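Local coordinates for protein transcriptional activator TenA-1 (PDB 2QZC) that probably acts as a thiaminase-like lyase of the TenA family, built on the all-helical heme oxygenase-like fold, at residues P37-R42 with L207-T212; L59-S64 with Y121-D126; A160-S165 with K169-A174. All blocks are in the same frame, centred on the assembly; numbering follows the deposited sequence.

Interaction 1: residues P37-R42 with L207-T212; sequences PLDIFR and LRKDPT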
ATOM      1  N   PRO A  37       2.259 -21.195 -28.633  1.00 18.28           N
ATOM      2  CA  PRO A  37       3.018 -20.273 -29.453  1.00 19.40           C
ATOM      3  C   PRO A  37       3.464 -19.016 -28.699  1.00 20.23           C
ATOM      4  O   PRO A  37       2.668 -18.445 -27.926  1.00 18.95           O
ATOM      5  CB  PRO A  37       2.036 -19.896 -30.559  1.00 21.51           C
ATOM      6  CG  PRO A  37       1.083 -20.988 -30.624  1.00 22.00           C
ATOM      7  CD  PRO A  37       0.921 -21.428 -29.194  1.00 19.52           C
ATOM      8  N   LEU A  38       4.698 -18.583 -28.907  1.00 19.85           N
ATOM      9  CA  LEU A  38       5.191 -17.387 -28.233  1.00 19.52           C
ATOM     10  C   LEU A  38       4.388 -16.120 -28.538  1.00 19.50           C
ATOM     11  O   LEU A  38       4.311 -15.248 -27.644  1.00 19.71           O
ATOM     12  CB  LEU A  38       6.709 -17.187 -28.418  1.00 20.89           C
ATOM     13  CG  LEU A  38       7.631 -18.177 -27.686  1.00 25.27           C
ATOM     14  CD1 LEU A  38       9.082 -17.778 -28.056  1.00 26.08           C
ATOM     15  CD2 LEU A  38       7.483 -18.193 -26.169  1.00 26.96           C
ATOM     16  N   ASP A  39       3.776 -15.991 -29.716  1.00 19.78           N
ATOM     17  CA  ASP A  39       2.934 -14.802 -30.019  0.50 20.21           C
ATOM     18  C   ASP A  39       1.711 -14.733 -29.081  1.00 19.93           C
ATOM     19  O   ASP A  39       1.267 -13.623 -28.719  1.00 20.17           O
ATOM     20  CB  ASP A  39       2.473 -14.694 -31.496  0.50 20.33           C
ATOM     21  CG  ASP A  39       1.405 -15.736 -31.897  0.50 21.44           C
ATOM     22  OD1 ASP A  39       1.692 -16.948 -31.824  0.50 24.27           O
ATOM     23  OD2 ASP A  39       0.284 -15.355 -32.324  0.50 23.32           O
ATOM     24  N   ILE A  40       1.171 -15.902 -28.715  1.00 17.50           N
ATOM     25  CA  ILE A  40       0.035 -15.953 -27.788  0.50 16.02           C
ATOM     26  C   ILE A  40       0.530 -15.601 -26.404  1.00 18.04           C
ATOM     27  O   ILE A  40      -0.145 -14.842 -25.667  1.00 17.31           O
ATOM     28  CB  ILE A  40      -0.704 -17.292 -27.846  0.50 16.91           C
ATOM     29  CG1 ILE A  40      -1.451 -17.362 -29.187  0.50 18.18           C
ATOM     30  CG2 ILE A  40      -1.681 -17.456 -26.663  0.50 15.98           C
ATOM     31  CD1 ILE A  40      -2.169 -18.668 -29.443  0.50 19.78           C
ATOM     32  N   PHE A  41       1.686 -16.132 -26.001  1.00 16.70           N
ATOM     33  CA  PHE A  41       2.216 -15.781 -24.685  1.00 16.58           C
ATOM     34  C   PHE A  41       2.526 -14.292 -24.586  1.00 17.11           C
ATOM     35  O   PHE A  41       2.289 -13.661 -23.535  1.00 17.14           O
ATOM     36  CB  PHE A  41       3.482 -16.580 -24.374  1.00 18.22           C
ATOM     37  CG  PHE A  41       3.977 -16.384 -22.964  1.00 18.26           C
ATOM     38  CD1 PHE A  41       3.226 -16.858 -21.895  1.00 19.01           C
ATOM     39  CD2 PHE A  41       5.217 -15.826 -22.719  1.00 20.07           C
ATOM     40  CE1 PHE A  41       3.678 -16.710 -20.601  1.00 18.73           C
ATOM     41  CE2 PHE A  41       5.667 -15.693 -21.415  1.00 22.34           C
ATOM     42  CZ  PHE A  41       4.898 -16.162 -20.375  1.00 19.44           C
ATOM     43  N   ARG A  42       3.006 -13.681 -25.672  1.00 17.21           N
ATOM     44  CA  ARG A  42       3.293 -12.254 -25.694  1.00 18.18           C
ATOM     45  C   ARG A  42       2.005 -11.454 -25.488  1.00 17.67           C
ATOM     46  O   ARG A  42       1.977 -10.525 -24.677  1.00 16.84           O
ATOM     47  CB  ARG A  42       3.965 -11.858 -27.004  1.00 18.77           C
ATOM     48  CG  ARG A  42       4.367 -10.445 -27.042  1.00 18.99           C
ATOM     49  CD  ARG A  42       5.106 -10.051 -28.334  1.00 23.16           C
ATOM     50  NE  ARG A  42       5.448  -8.629 -28.290  1.00 24.72           N
ATOM     51  CZ  ARG A  42       4.681  -7.633 -28.740  1.00 21.67           C
ATOM     52  NH1 ARG A  42       3.506  -7.850 -29.311  1.00 24.67           N
ATOM     53  NH2 ARG A  42       5.116  -6.383 -28.617  1.00 27.24           N
ATOM     54  N   LEU A 207      -5.737 -17.208 -25.780  1.00 15.61           N
ATOM     55  CA  LEU A 207      -5.669 -18.205 -26.880  1.00 17.94           C
ATOM     56  C   LEU A 207      -6.280 -17.673 -28.185  1.00 21.31           C
ATOM     57  O   LEU A 207      -5.783 -17.955 -29.272  1.00 21.44           O
ATOM     58  CB  LEU A 207      -6.323 -19.529 -26.454  1.00 16.94           C
ATOM     59  CG  LEU A 207      -5.623 -20.339 -25.379  1.00 16.31           C
ATOM     60  CD1 LEU A 207      -6.463 -21.580 -24.981  1.00 19.29           C
ATOM     61  CD2 LEU A 207      -4.219 -20.769 -25.823  1.00 18.33           C
ATOM     62  N   ARG A 208      -7.340 -16.872 -28.080  1.00 18.43           N
ATOM     63  CA  ARG A 208      -8.024 -16.296 -29.230  1.00 18.58           C
ATOM     64  C   ARG A 208      -7.404 -14.988 -29.703  1.00 21.23           C
ATOM     65  O   ARG A 208      -7.762 -14.502 -30.792  1.00 21.10           O
ATOM     66  CB  ARG A 208      -9.483 -15.992 -28.874  1.00 19.76           C
ATOM     67  CG  ARG A 208     -10.363 -17.197 -28.575  1.00 20.16           C
ATOM     68  CD  ARG A 208     -11.815 -16.790 -28.510  1.00 20.22           C
ATOM     69  NE  ARG A 208     -12.079 -15.854 -27.412  1.00 18.84           N
ATOM     70  CZ  ARG A 208     -12.645 -16.138 -26.244  1.00 19.31           C
ATOM     71  NH1 ARG A 208     -13.085 -17.334 -25.941  1.00 19.81           N
ATOM     72  NH2 ARG A 208     -12.791 -15.178 -25.334  1.00 19.56           N
ATOM     73  N   LYS A 209      -6.523 -14.372 -28.901  1.00 18.05           N
ATOM     74  CA  LYS A 209      -6.034 -13.021 -29.134  1.00 16.41           C
ATOM     75  C   LYS A 209      -7.216 -12.079 -29.386  1.00 17.37           C
ATOM     76  O   LYS A 209      -7.299 -11.408 -30.418  1.00 20.03           O
ATOM     77  CB  LYS A 209      -4.957 -12.951 -30.226  1.00 16.82           C
ATOM     78  CG  LYS A 209      -3.705 -13.721 -29.838  1.00 18.89           C
ATOM     79  CD  LYS A 209      -2.465 -13.386 -30.692  1.00 25.70           C
ATOM     80  CE  LYS A 209      -2.694 -13.568 -32.147  1.00 32.69           C
ATOM     81  NZ  LYS A 209      -1.465 -13.044 -32.870  1.00 34.39           N
ATOM     82  N   ASP A 210      -8.121 -12.000 -28.403  1.00 16.50           N
ATOM     83  CA  ASP A 210      -9.315 -11.152 -28.505  1.00 17.07           C
ATOM     84  C   ASP A 210      -8.996  -9.679 -28.749  1.00 17.51           C
ATOM     85  O   ASP A 210      -7.945  -9.198 -28.356  1.00 18.21           O
ATOM     86  CB  ASP A 210     -10.172 -11.213 -27.247  1.00 16.62           C
ATOM     87  CG  ASP A 210     -10.978 -12.476 -27.091  1.00 18.55           C
ATOM     88  OD1 ASP A 210     -11.138 -13.264 -28.078  1.00 19.76           O
ATOM     89  OD2 ASP A 210     -11.532 -12.633 -25.970  1.00 18.14           O
ATOM     90  N   PRO A 211      -9.931  -8.929 -29.377  1.00 18.65           N
ATOM     91  CA  PRO A 211      -9.713  -7.496 -29.601  1.00 20.03           C
ATOM     92  C   PRO A 211      -9.360  -6.710 -28.337  1.00 19.48           C
ATOM     93  O   PRO A 211     -10.048  -6.828 -27.326  1.00 20.10           O
ATOM     94  CB  PRO A 211     -11.060  -7.007 -30.124  1.00 20.28           C
ATOM     95  CG  PRO A 211     -11.636  -8.214 -30.814  1.00 24.15           C
ATOM     96  CD  PRO A 211     -11.200  -9.390 -29.985  1.00 21.06           C
ATOM     97  N   THR A 212      -8.326  -5.896 -28.436  1.00 18.25           N
ATOM     98  CA  THR A 212      -7.821  -5.098 -27.317  1.00 16.97           C
ATOM     99  C   THR A 212      -8.263  -3.642 -27.451  1.00 18.51           C
ATOM    100  O   THR A 212      -7.450  -2.738 -27.537  1.00 20.68           O
ATOM    101  CB  THR A 212      -6.309  -5.264 -27.220  1.00 18.60           C
ATOM    102  OG1 THR A 212      -5.711  -4.926 -28.492  1.00 19.18           O
ATOM    103  CG2 THR A 212      -5.891  -6.709 -26.850  1.00 18.52           C
TER

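Interaction 2: residues L59-S64 with Y121-D126; sequences LLIASS and YYANLD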
ATOM      1  N   LEU A  59      -5.663  -3.411  -4.541  1.00 14.78           N
ATOM      2  CA  LEU A  59      -5.091  -3.855  -3.241  1.00 13.58           C
ATOM      3  C   LEU A  59      -4.847  -2.671  -2.305  1.00 14.58           C
ATOM      4  O   LEU A  59      -5.170  -2.727  -1.117  1.00 15.71           O
ATOM      5  CB  LEU A  59      -3.772  -4.611  -3.424  1.00 15.67           C
ATOM      6  CG  LEU A  59      -2.952  -4.994  -2.178  1.00 15.86           C
ATOM      7  CD1 LEU A  59      -3.807  -5.850  -1.260  1.00 16.67           C
ATOM      8  CD2 LEU A  59      -1.659  -5.656  -2.623  1.00 16.94           C
ATOM      9  N   LEU A  60      -4.297  -1.596  -2.875  1.00 14.19           N
ATOM     10  CA  LEU A  60      -4.013  -0.405  -2.032  1.00 15.25           C
ATOM     11  C   LEU A  60      -5.299   0.190  -1.429  1.00 15.93           C
ATOM     12  O   LEU A  60      -5.378   0.407  -0.198  1.00 16.70           O
ATOM     13  CB  LEU A  60      -3.246   0.638  -2.826  1.00 15.54           C
ATOM     14  CG  LEU A  60      -1.810   0.264  -3.179  1.00 16.22           C
ATOM     15  CD1 LEU A  60      -1.245   1.189  -4.301  1.00 16.78           C
ATOM     16  CD2 LEU A  60      -0.934   0.293  -1.894  1.00 18.27           C
ATOM     17  N   ILE A  61      -6.355   0.361  -2.242  1.00 14.80           N
ATOM     18  CA  ILE A  61      -7.663   0.855  -1.771  1.00 16.46           C
ATOM     19  C   ILE A  61      -8.208  -0.080  -0.714  1.00 15.71           C
ATOM     20  O   ILE A  61      -8.666   0.354   0.355  1.00 16.24           O
ATOM     21  CB  ILE A  61      -8.764   0.884  -2.940  1.00 19.17           C
ATOM     22  CG1 ILE A  61      -8.406   1.838  -4.054  1.00 25.33           C
ATOM     23  CG2 ILE A  61     -10.158   1.270  -2.355  1.00 21.58           C
ATOM     24  CD1 ILE A  61      -9.204   1.620  -5.344  1.00 23.89           C
ATOM     25  N   ALA A  62      -8.213  -1.363  -1.005  1.00 12.62           N
ATOM     26  CA  ALA A  62      -8.825  -2.353  -0.101  1.00 14.83           C
ATOM     27  C   ALA A  62      -8.074  -2.449   1.223  1.00 17.11           C
ATOM     28  O   ALA A  62      -8.709  -2.529   2.303  1.00 15.72           O
ATOM     29  CB  ALA A  62      -8.865  -3.734  -0.762  1.00 15.25           C
ATOM     30  N   SER A  63      -6.752  -2.434   1.135  1.00 16.81           N
ATOM     31  CA  SER A  63      -5.932  -2.636   2.329  0.50 15.53           C
ATOM     32  C   SER A  63      -6.141  -1.514   3.354  1.00 17.29           C
ATOM     33  O   SER A  63      -5.973  -1.755   4.562  1.00 18.45           O
ATOM     34  CB  SER A  63      -4.454  -2.839   1.958  0.50 15.02           C
ATOM     35  OG  SER A  63      -3.917  -1.655   1.414  0.50 14.58           O
ATOM     36  N   SER A  64      -6.538  -0.331   2.902  1.00 16.35           N
ATOM     37  CA  SER A  64      -6.863   0.776   3.820  1.00 17.01           C
ATOM     38  C   SER A  64      -7.987   0.426   4.791  1.00 18.85           C
ATOM     39  O   SER A  64      -8.170   1.125   5.813  1.00 19.69           O
ATOM     40  CB  SER A  64      -7.274   2.022   3.046  1.00 19.00           C
ATOM     41  OG  SER A  64      -8.577   1.906   2.475  1.00 18.72           O
ATOM     42  N   TYR A 121     -14.310  -2.736  -7.815  1.00 13.49           N
ATOM     43  CA  TYR A 121     -15.629  -2.642  -7.217  1.00 14.58           C
ATOM     44  C   TYR A 121     -15.579  -3.106  -5.768  1.00 14.48           C
ATOM     45  O   TYR A 121     -16.038  -2.378  -4.855  1.00 15.04           O
ATOM     46  CB  TYR A 121     -16.663  -3.437  -8.046  1.00 15.02           C
ATOM     47  CG  TYR A 121     -18.016  -3.490  -7.366  1.00 14.83           C
ATOM     48  CD1 TYR A 121     -18.839  -2.398  -7.391  1.00 16.59           C
ATOM     49  CD2 TYR A 121     -18.462  -4.611  -6.716  1.00 15.15           C
ATOM     50  CE1 TYR A 121     -20.081  -2.396  -6.740  1.00 17.36           C
ATOM     51  CE2 TYR A 121     -19.700  -4.624  -6.057  1.00 15.86           C
ATOM     52  CZ  TYR A 121     -20.508  -3.518  -6.093  1.00 17.01           C
ATOM     53  OH  TYR A 121     -21.734  -3.532  -5.447  1.00 16.81           O
ATOM     54  N   TYR A 122     -15.032  -4.279  -5.540  1.00 14.30           N
ATOM     55  CA  TYR A 122     -14.978  -4.820  -4.175  1.00 14.15           C
ATOM     56  C   TYR A 122     -13.971  -4.095  -3.291  1.00 15.42           C
ATOM     57  O   TYR A 122     -14.242  -3.860  -2.117  1.00 15.45           O
ATOM     58  CB  TYR A 122     -14.782  -6.357  -4.191  1.00 14.48           C
ATOM     59  CG  TYR A 122     -16.038  -7.006  -4.697  1.00 13.69           C
ATOM     60  CD1 TYR A 122     -17.213  -6.920  -3.961  1.00 15.48           C
ATOM     61  CD2 TYR A 122     -16.075  -7.634  -5.939  1.00 14.45           C
ATOM     62  CE1 TYR A 122     -18.420  -7.460  -4.474  1.00 14.77           C
ATOM     63  CE2 TYR A 122     -17.261  -8.160  -6.443  1.00 15.64           C
ATOM     64  CZ  TYR A 122     -18.403  -8.068  -5.702  1.00 15.93           C
ATOM     65  OH  TYR A 122     -19.609  -8.555  -6.199  1.00 18.49           O
ATOM     66  N   ALA A 123     -12.871  -3.641  -3.881  1.00 13.92           N
ATOM     67  CA  ALA A 123     -11.883  -2.837  -3.097  1.00 13.72           C
ATOM     68  C   ALA A 123     -12.498  -1.571  -2.575  1.00 16.60           C
ATOM     69  O   ALA A 123     -12.214  -1.156  -1.429  1.00 17.89           O
ATOM     70  CB  ALA A 123     -10.702  -2.499  -3.924  1.00 14.51           C
ATOM     71  N   ASN A 124     -13.355  -0.937  -3.368  1.00 15.42           N
ATOM     72  CA  ASN A 124     -14.042   0.286  -2.924  1.00 16.54           C
ATOM     73  C   ASN A 124     -15.119   0.073  -1.869  1.00 19.52           C
ATOM     74  O   ASN A 124     -15.556   1.065  -1.212  1.00 24.28           O
ATOM     75  CB  ASN A 124     -14.580   1.044  -4.126  1.00 16.13           C
ATOM     76  CG  ASN A 124     -13.475   1.806  -4.860  1.00 18.95           C
ATOM     77  OD1 ASN A 124     -12.897   2.690  -4.290  1.00 23.78           O
ATOM     78  ND2 ASN A 124     -13.339   1.574  -6.138  1.00 26.35           N
ATOM     79  N   LEU A 125     -15.508  -1.177  -1.658  1.00 16.58           N
ATOM     80  CA  LEU A 125     -16.507  -1.532  -0.650  1.00 17.73           C
ATOM     81  C   LEU A 125     -15.977  -2.088   0.659  1.00 18.37           C
ATOM     82  O   LEU A 125     -16.404  -1.649   1.716  1.00 19.40           O
ATOM     83  CB  LEU A 125     -17.504  -2.548  -1.216  1.00 20.92           C
ATOM     84  CG  LEU A 125     -18.391  -2.086  -2.375  1.00 25.47           C
ATOM     85  CD1 LEU A 125     -19.297  -3.266  -2.692  1.00 27.67           C
ATOM     86  CD2 LEU A 125     -19.168  -0.830  -2.034  1.00 30.30           C
ATOM     87  N   ASP A 126     -15.100  -3.069   0.605  1.00 16.42           N
ATOM     88  CA  ASP A 126     -14.765  -3.846   1.803  1.00 18.88           C
ATOM     89  C   ASP A 126     -13.502  -4.668   1.652  1.00 18.09           C
ATOM     90  O   ASP A 126     -13.318  -5.295   0.607  1.00 17.97           O
ATOM     91  CB  ASP A 126     -15.958  -4.817   1.934  1.00 22.75           C
ATOM     92  CG  ASP A 126     -15.942  -5.643   3.140  1.00 30.35           C
ATOM     93  OD1 ASP A 126     -16.216  -5.122   4.233  1.00 38.54           O
ATOM     94  OD2 ASP A 126     -15.731  -6.840   3.001  1.00 26.71           O
TER

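Interaction 3: residues A160-S165 with K169-A174; sequences ASFYAS and KKRIEA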
ATOM      1  N   ALA A 160       7.300 -19.347 -14.849  1.00 16.38           N
ATOM      2  CA  ALA A 160       6.865 -20.149 -13.711  1.00 17.26           C
ATOM      3  C   ALA A 160       7.752 -20.019 -12.489  1.00 18.39           C
ATOM      4  O   ALA A 160       7.250 -20.097 -11.355  1.00 19.23           O
ATOM      5  CB  ALA A 160       6.700 -21.634 -14.090  1.00 19.15           C
ATOM      6  N   SER A 161       9.049 -19.763 -12.697  1.00 19.22           N
ATOM      7  CA  SER A 161      10.001 -19.710 -11.577  1.00 20.53           C
ATOM      8  C   SER A 161       9.648 -18.625 -10.587  1.00 21.56           C
ATOM      9  O   SER A 161       9.894 -18.805  -9.392  1.00 23.54           O
ATOM     10  CB  SER A 161      11.437 -19.553 -12.073  1.00 21.73           C
ATOM     11  OG  SER A 161      11.646 -18.270 -12.637  1.00 25.30           O
ATOM     12  N   PHE A 162       9.055 -17.514 -11.050  1.00 21.39           N
ATOM     13  CA  PHE A 162       8.617 -16.500 -10.103  1.00 21.09           C
ATOM     14  C   PHE A 162       7.507 -17.026  -9.159  1.00 19.54           C
ATOM     15  O   PHE A 162       7.592 -16.902  -7.934  1.00 23.39           O
ATOM     16  CB  PHE A 162       8.171 -15.240 -10.789  1.00 22.27           C
ATOM     17  CG  PHE A 162       7.571 -14.251  -9.836  1.00 28.24           C
ATOM     18  CD1 PHE A 162       8.315 -13.796  -8.724  1.00 34.38           C
ATOM     19  CD2 PHE A 162       6.250 -13.833  -9.984  1.00 27.62           C
ATOM     20  CE1 PHE A 162       7.743 -12.912  -7.792  1.00 36.36           C
ATOM     21  CE2 PHE A 162       5.688 -12.934  -9.077  1.00 28.82           C
ATOM     22  CZ  PHE A 162       6.439 -12.476  -7.977  1.00 32.32           C
ATOM     23  N   TYR A 163       6.492 -17.647  -9.749  1.00 18.88           N
ATOM     24  CA  TYR A 163       5.359 -18.154  -8.988  1.00 19.79           C
ATOM     25  C   TYR A 163       5.666 -19.381  -8.148  1.00 18.76           C
ATOM     26  O   TYR A 163       4.955 -19.636  -7.179  1.00 19.64           O
ATOM     27  CB  TYR A 163       4.156 -18.367  -9.924  1.00 16.80           C
ATOM     28  CG  TYR A 163       3.784 -17.082 -10.622  1.00 18.96           C
ATOM     29  CD1 TYR A 163       3.207 -16.059  -9.916  1.00 18.53           C
ATOM     30  CD2 TYR A 163       4.035 -16.871 -11.963  1.00 19.92           C
ATOM     31  CE1 TYR A 163       2.910 -14.851 -10.509  1.00 19.70           C
ATOM     32  CE2 TYR A 163       3.712 -15.659 -12.569  1.00 18.98           C
ATOM     33  CZ  TYR A 163       3.135 -14.656 -11.840  1.00 21.53           C
ATOM     34  OH  TYR A 163       2.801 -13.445 -12.436  1.00 23.35           O
ATOM     35  N   ALA A 164       6.701 -20.143  -8.546  1.00 19.62           N
ATOM     36  CA  ALA A 164       7.187 -21.309  -7.801  1.00 20.81           C
ATOM     37  C   ALA A 164       8.182 -20.918  -6.687  1.00 20.62           C
ATOM     38  O   ALA A 164       8.539 -21.777  -5.864  1.00 23.12           O
ATOM     39  CB  ALA A 164       7.856 -22.319  -8.793  1.00 19.76           C
ATOM     40  N   SER A 165       8.607 -19.655  -6.623  1.00 20.58           N
ATOM     41  CA  SER A 165       9.665 -19.209  -5.699  1.00 20.51           C
ATOM     42  C   SER A 165       9.213 -19.115  -4.250  1.00 21.96           C
ATOM     43  O   SER A 165       8.016 -18.950  -3.969  1.00 22.08           O
ATOM     44  CB  SER A 165      10.202 -17.830  -6.108  1.00 22.37           C
ATOM     45  OG  SER A 165       9.269 -16.786  -5.860  1.00 23.56           O
ATOM     46  N   LYS A 169       5.703 -17.817  -2.402  1.00 20.03           N
ATOM     47  CA  LYS A 169       4.986 -18.619  -1.407  1.00 19.64           C
ATOM     48  C   LYS A 169       4.773 -17.866  -0.093  1.00 18.88           C
ATOM     49  O   LYS A 169       3.722 -18.008   0.545  1.00 19.57           O
ATOM     50  CB  LYS A 169       5.664 -19.963  -1.120  1.00 20.81           C
ATOM     51  CG  LYS A 169       5.929 -20.836  -2.349  1.00 22.87           C
ATOM     52  CD  LYS A 169       4.855 -20.861  -3.404  1.00 22.91           C
ATOM     53  CE  LYS A 169       5.178 -21.873  -4.487  1.00 24.50           C
ATOM     54  NZ  LYS A 169       4.241 -21.806  -5.662  1.00 20.52           N
ATOM     55  N   LYS A 170       5.757 -17.038   0.293  1.00 20.24           N
ATOM     56  CA  LYS A 170       5.638 -16.196   1.504  1.00 19.90           C
ATOM     57  C   LYS A 170       4.510 -15.179   1.348  1.00 17.98           C
ATOM     58  O   LYS A 170       3.773 -14.896   2.308  1.00 19.98           O
ATOM     59  CB  LYS A 170       6.965 -15.496   1.842  1.00 22.05           C
ATOM     60  CG  LYS A 170       8.017 -16.418   2.397  1.00 29.86           C
ATOM     61  CD  LYS A 170       9.285 -15.612   2.657  1.00 39.75           C
ATOM     62  CE  LYS A 170      10.397 -16.469   3.240  1.00 45.18           C
ATOM     63  NZ  LYS A 170      11.676 -15.696   3.355  1.00 48.53           N
ATOM     64  N   ARG A 171       4.374 -14.616   0.139  1.00 19.44           N
ATOM     65  CA  ARG A 171       3.265 -13.703  -0.144  1.00 19.51           C
ATOM     66  C   ARG A 171       1.930 -14.431   0.042  1.00 17.27           C
ATOM     67  O   ARG A 171       1.005 -13.882   0.669  1.00 17.85           O
ATOM     68  CB  ARG A 171       3.292 -13.173  -1.571  1.00 22.83           C
ATOM     69  CG  ARG A 171       4.258 -12.090  -1.908  1.00 34.02           C
ATOM     70  CD  ARG A 171       3.929 -11.639  -3.356  1.00 39.96           C
ATOM     71  NE  ARG A 171       4.796 -10.598  -3.887  1.00 47.92           N
ATOM     72  CZ  ARG A 171       6.044 -10.760  -4.326  1.00 50.96           C
ATOM     73  NH1 ARG A 171       6.685 -11.929  -4.236  1.00 60.20           N
ATOM     74  NH2 ARG A 171       6.693  -9.703  -4.810  1.00 54.77           N
ATOM     75  N   ILE A 172       1.829 -15.638  -0.510  1.00 17.64           N
ATOM     76  CA  ILE A 172       0.603 -16.440  -0.393  1.00 16.54           C
ATOM     77  C   ILE A 172       0.300 -16.751   1.071  1.00 17.52           C
ATOM     78  O   ILE A 172      -0.837 -16.668   1.519  1.00 18.39           O
ATOM     79  CB  ILE A 172       0.608 -17.711  -1.257  1.00 17.67           C
ATOM     80  CG1 ILE A 172       0.855 -17.360  -2.720  1.00 21.52           C
ATOM     81  CG2 ILE A 172      -0.650 -18.547  -1.033  1.00 23.13           C
ATOM     82  CD1 ILE A 172      -0.113 -16.314  -3.319  1.00 19.90           C
ATOM     83  N   GLU A 173       1.327 -17.118   1.837  1.00 18.96           N
ATOM     84  CA  GLU A 173       1.105 -17.358   3.258  1.00 20.57           C
ATOM     85  C   GLU A 173       0.518 -16.151   3.984  1.00 17.84           C
ATOM     86  O   GLU A 173      -0.384 -16.319   4.789  1.00 18.59           O
ATOM     87  CB  GLU A 173       2.405 -17.809   3.938  1.00 19.63           C
ATOM     88  CG  GLU A 173       2.813 -19.200   3.524  1.00 23.87           C
ATOM     89  CD  GLU A 173       4.215 -19.629   3.977  1.00 28.75           C
ATOM     90  OE1 GLU A 173       4.969 -18.813   4.562  1.00 29.88           O
ATOM     91  OE2 GLU A 173       4.545 -20.793   3.684  1.00 38.65           O
ATOM     92  N   ALA A 174       1.018 -14.946   3.678  1.00 17.63           N
ATOM     93  CA  ALA A 174       0.502 -13.721   4.297  1.00 16.59           C
ATOM     94  C   ALA A 174      -0.975 -13.464   3.898  1.00 16.19           C
ATOM     95  O   ALA A 174      -1.790 -13.043   4.716  1.00 18.38           O
ATOM     96  CB  ALA A 174       1.377 -12.527   3.937  1.00 17.44           C
TER

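Interaction 1: residues P37-R42 with L207-T212
Asp39 and Lys209 meet at the surface in a salt bridge, with Lys209 NZ 2.9 Å from Asp39 OD2. The ammonium group meets the anti lone pair of Asp39 OD2, away from OD1, and the two side chains cross at about a right angle. Asp39 and Ile40 each occur in two conformers; the contacts here belong to one of them. Beside the bridge Ile40 points at the other segment, its CD1 lying 3.7 Å from Leu207 O. Its CG2 is 4.3 Å from Leu207 CD2, and CG1 packs on Lys209 CG. CG2 stands anti to the backbone N, which brings that methyl over the backbone of Leu207. The contact joins the start of helix 38-63, with Pro37 in the N-cap position, to the end of helix 186-208 in this heme oxygenase-like bundle. Lys209 leaves the last turn with positive phi (50°) in a Schellman motif, and its aliphatic chain bends at chi3 on the way to Asp39. One residue to each side, Arg208 grips Asp210 side-on, NE to OD1 and NH2 to OD2, across the Schellman turn. Further out, Asp210 O bonds Tyr43 OH, and Phe27 of helix 26-32 touches both Ile40 and Leu207.

Interaction 2: residues L59-S64 with Y121-D126
Ala62 and Ala123 meet where the two helices come closest, with Ala123 CB directed at the other helix, their CA atoms only 4.3 Å apart and the methyl carbon CB of Ala62 3.9 Å from CB of Ala123. Both residues are buried. With such small side chains between them, the axes of helices 59-63 and 121-125 approach to 7.7 Å and run in the same general direction, 25° apart. Ile61 adds the next layer on this tight side. Its CB is 4.0 Å from Ala123 CB, and its CG2, anti to the backbone N, reaches to 3.3 Å from Ala123 O, so a methyl group is pressed against the carbonyl; no hydrogen bond links the two segments. In the all-helical, heme oxygenase-like fold this is where the C-terminal ends of helices 38-63 and 110-125 lie together. Trp127 and Phe130 of helix 127-148 also pack on Ala62, while Ile61 touches Ser64 of the second subunit, placing the contact beside the dimer interface.

Toward solvent the contact thins out. Asn124 is exposed, and its CB leads away from the neighbouring helix; chi1 of -77° sets CG beside its own backbone N, and the amide then comes back to rest OD1 3.6 Å from Ile61 CG2. That is an oxygen lying against a methyl, while ND2 makes a weak hydrogen bond to Tyr120 O. Asp126 caps the start of helix 127-148 through OD2, which accepts from Lys129 N.

Interaction 3: residues A160-S165 with K169-A174
A helix-to-helix corner is made here, where helix 154-164 ends and helix 166-179 begins at once, with Ser165 as the N-cap between them. The short segments 160-164 and 169-174 point 47° apart. Ser165 OG donates to Phe162 O at 2.7 Å, and the same oxygen accepts from Tyr168 N, so one hydroxyl joins the last turn of the first helix to the first turn of the second. Ser165 O then takes Lys169 N at 3.0 Å, with a fairly straight N-H...O angle of 163°, as the opening backbone bond of the new helix.

Lys169 doubles back over this corner. Its chain bends at its second torsion, runs past Ser165 O with CG at 3.2 Å, and brings NZ to 2.7 Å from Tyr163 O, a carbonyl at the end of the preceding helix. The ammonium group also meets Asp146 OD1 and Ser142 OG of helix 127-148, and thus ties three helices of the heme oxygenase-like bundle together. A methionine in its place would probably leave Asp146 without its positive mate and Tyr163 O without this donor at the helix end.

On the other flank, Arg171 is extended from CG to NE. Phe162 CZ lies over one face of the Arg171 guanidinium, 3.8 Å from Arg171 NH1, the group reaching the ring obliquely, with the two planes 78° apart. Phe162 in turn comes edge-on to the face of the Tyr163 ring, and both aromatics meet Tyr168 edge-to-face.

In the fold
From the N terminus, the first helix to take part is 38-63, which serves two contacts: its start pairs with residues 207-212 in interaction 1, its end with helix 110-125 in interaction 2. These lie on opposite sides of the chain's centre, their own centres 30 Å apart. Interaction 2 closes a loop of 56 residues, and interaction 3 follows it along the chain as a tight corner joining helices 154-164 and 166-179, with three residues between its segments. Interaction 1 spans 164 residues and encloses both, bringing the end of the last helix back to the beginning of helix 38-63. None of the three touch, though interactions 1 and 3 come within about 7 Å at their nearest atoms.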